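Local coordinates for protein myosin-2 (Saccharomyces cerevisiae, PDB 2F6H) that moves organelles and proteins along polarized actin cables, gripping receptors on its cargo with the globular tail domain to which this chain belongs, at residues Asn103-Tyr108 against Ser384-Arg389. Numbering follows the deposited sequence.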
loop_
_atom_site.group_PDB
_atom_site.type_symbol
_atom_site.label_atom_id
_atom_site.label_comp_id
_atom_site.label_asym_id
_atom_site.label_seq_id
_atom_site.Cartn_x
_atom_site.Cartn_y
_atom_site.Cartn_z
ATOM N N ASN A 103 -4.566 11.678 -4.467
ATOM C CA ASN A 103 -4.340 12.813 -5.379
ATOM C C ASN A 103 -3.858 12.477 -6.761
ATOM O O ASN A 103 -4.257 13.130 -7.712
ATOM C CB ASN A 103 -3.398 13.837 -4.762
ATOM C CG ASN A 103 -4.087 14.683 -3.759
ATOM O OD1 ASN A 103 -4.672 15.699 -4.115
ATOM N ND2 ASN A 103 -4.050 14.269 -2.500
ATOM N N VAL A 104 -2.978 11.503 -6.883
ATOM C CA VAL A 104 -2.506 11.074 -8.205
ATOM C C VAL A 104 -3.643 10.387 -8.961
ATOM O O VAL A 104 -3.794 10.574 -10.177
ATOM C CB VAL A 104 -1.261 10.162 -8.084
ATOM C CG1 VAL A 104 -0.907 9.541 -9.397
ATOM C CG2 VAL A 104 -0.092 10.978 -7.588
ATOM N N ARG A 105 -4.451 9.615 -8.234
ATOM C CA ARG A 105 -5.598 8.957 -8.805
ATOM C C ARG A 105 -6.586 9.978 -9.330
ATOM O O ARG A 105 -7.141 9.788 -10.412
ATOM C CB ARG A 105 -6.289 8.066 -7.770
ATOM C CG ARG A 105 -7.470 7.275 -8.330
ATOM C CD ARG A 105 -7.014 6.450 -9.503
ATOM N NE ARG A 105 -8.033 5.512 -9.970
ATOM C CZ ARG A 105 -7.881 4.758 -11.057
ATOM N NH1 ARG A 105 -6.746 4.810 -11.761
ATOM N NH2 ARG A 105 -8.859 3.941 -11.436
ATOM N N GLU A 106 -6.788 11.061 -8.577
ATOM C CA GLU A 106 -7.641 12.174 -9.033
ATOM C C GLU A 106 -7.121 12.797 -10.326
ATOM O O GLU A 106 -7.887 13.085 -11.224
ATOM C CB GLU A 106 -7.763 13.264 -7.962
ATOM C CG GLU A 106 -8.793 14.319 -8.279
ATOM C CD GLU A 106 -10.230 13.868 -8.067
ATOM O OE1 GLU A 106 -10.506 12.681 -7.711
ATOM O OE2 GLU A 106 -11.094 14.744 -8.247
ATOM N N LEU A 107 -5.815 12.980 -10.415
ATOM C CA LEU A 107 -5.192 13.593 -11.580
ATOM C C LEU A 107 -5.243 12.695 -12.804
ATOM O O LEU A 107 -5.518 13.158 -13.934
ATOM C CB LEU A 107 -3.736 13.914 -11.284
ATOM C CG LEU A 107 -3.444 15.058 -10.319
ATOM C CD1 LEU A 107 -1.989 14.969 -9.824
ATOM C CD2 LEU A 107 -3.728 16.414 -10.963
ATOM N N TYR A 108 -4.917 11.422 -12.604
ATOM C CA TYR A 108 -5.022 10.463 -13.685
ATOM C C TYR A 108 -6.453 10.420 -14.189
ATOM O O TYR A 108 -6.712 10.459 -15.393
ATOM C CB TYR A 108 -4.612 9.087 -13.211
ATOM C CG TYR A 108 -4.753 8.044 -14.279
ATOM C CD1 TYR A 108 -3.909 8.043 -15.368
ATOM C CD2 TYR A 108 -5.749 7.067 -14.210
ATOM C CE1 TYR A 108 -4.026 7.077 -16.363
ATOM C CE2 TYR A 108 -5.891 6.107 -15.221
ATOM C CZ TYR A 108 -5.017 6.127 -16.283
ATOM O OH TYR A 108 -5.120 5.196 -17.282
ATOM N N SER A 384 -4.891 0.580 -11.379
ATOM C CA SER A 384 -4.925 0.325 -12.816
ATOM C C SER A 384 -5.940 -0.736 -13.224
ATOM O O SER A 384 -6.234 -0.860 -14.405
ATOM C CB SER A 384 -3.551 -0.089 -13.327
ATOM O OG SER A 384 -3.268 -1.411 -12.932
ATOM N N LEU A 385 -6.468 -1.502 -12.266
ATOM C CA LEU A 385 -7.373 -2.599 -12.569
ATOM C C LEU A 385 -8.807 -2.139 -12.509
ATOM O O LEU A 385 -9.718 -2.913 -12.823
ATOM C CB LEU A 385 -7.161 -3.748 -11.584
ATOM C CG LEU A 385 -5.739 -4.294 -11.492
ATOM C CD1 LEU A 385 -5.651 -5.371 -10.464
ATOM C CD2 LEU A 385 -5.266 -4.814 -12.798
ATOM N N ILE A 386 -8.984 -0.859 -12.169
ATOM C CA ILE A 386 -10.247 -0.265 -11.732
ATOM C C ILE A 386 -10.594 0.947 -12.597
ATOM O O ILE A 386 -9.728 1.754 -12.956
ATOM C CB ILE A 386 -10.104 0.234 -10.240
ATOM C CG1 ILE A 386 -9.898 -0.946 -9.314
ATOM C CG2 ILE A 386 -11.292 1.044 -9.768
ATOM C CD1 ILE A 386 -10.910 -1.996 -9.521
ATOM N N LYS A 387 -11.881 1.059 -12.905
ATOM C CA LYS A 387 -12.440 2.177 -13.647
ATOM C C LYS A 387 -12.042 3.484 -12.959
ATOM O O LYS A 387 -12.064 3.565 -11.738
ATOM C CB LYS A 387 -13.959 2.006 -13.681
ATOM C CG LYS A 387 -14.747 3.183 -14.231
ATOM C CD LYS A 387 -16.130 3.325 -13.502
ATOM C CE LYS A 387 -16.776 4.720 -13.705
ATOM N NZ LYS A 387 -17.878 5.009 -12.699
ATOM N N THR A 388 -11.656 4.488 -13.738
ATOM C CA THR A 388 -11.343 5.795 -13.176
ATOM C C THR A 388 -12.588 6.504 -12.670
ATOM O O THR A 388 -13.720 6.192 -13.027
ATOM C CB THR A 388 -10.620 6.741 -14.151
ATOM O OG1 THR A 388 -11.371 6.859 -15.364
ATOM C CG2 THR A 388 -9.233 6.242 -14.447
ATOM N N ARG A 389 -12.330 7.488 -11.833
ATOM C CA ARG A 389 -13.366 8.194 -11.123
ATOM C C ARG A 389 -14.068 9.036 -12.178
ATOM O O ARG A 389 -13.424 9.577 -13.094
ATOM C CB ARG A 389 -12.747 9.041 -9.969
ATOM C CG ARG A 389 -11.419 8.437 -9.381
ATOM C CD ARG A 389 -11.319 8.373 -7.847
ATOM N NE ARG A 389 -10.443 9.397 -7.289
ATOM C CZ ARG A 389 -9.658 9.250 -6.216
ATOM N NH1 ARG A 389 -9.597 8.101 -5.515
ATOM N NH2 ARG A 389 -8.914 10.271 -5.834
HETATM O O HOH W 1 -7.543 2.825 -14.095
#
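Glu106 and Arg389 are the closest CA pair, 7.3 Å apart, between just over one and a half turns of helix 93-120 and residues 384-389, whose first two close a 3-10 segment and whose last four are extended. The contact thus joins the helical bundle of the cargo-binding tail to the long loop between helices 338-353 and 405-416. Two i+4 bonds, Leu107 N to Asn103 O (3.1 Å) and Tyr108 N to Val104 O (2.8 Å), are consistent with alpha-helix. Arg105 reaches furthest across: CG stands anti to the backbone N (chi1 -177°), and after a bend at chi2 the chain runs out to the loop backbone. Arg105 NH2 donates to Ile386 O (2.8 Å), which lies in the guanidinium plane, although the nitrogen itself sits above the carbonyl plane and the N-H...O angle is only 133°. A second, weak bond runs from NH2 to Lys387 O, while a water accepts from NH1 and donates to Ile386 O. Replacing Arg105 by an alanine would probably leave Ile386 O and Lys387 O without their guanidinium donor and remove the CG that packs over one face of the Arg389 guanidinium. That Arg105 CG is 3.6 Å from Arg389 CZ and displaced toward the rim; the two guanidinium planes stand 79° apart. A long salt bridge links Arg389 NE to Glu106 OE1 at 3.3 Å. Arg389 NH2 adds a weak bond to the same oxygen. Each has another salt-bridge partner, Arg52 for Glu106 OE2 and Glu224 for Arg389 NH1, so opposite charges alternate along the network. Thr388 CG2 lies between two flat groups, over one face of the Arg105 guanidinium toward its rim and oblique to the Tyr108 ring, 3.4 Å from Tyr108 CE2.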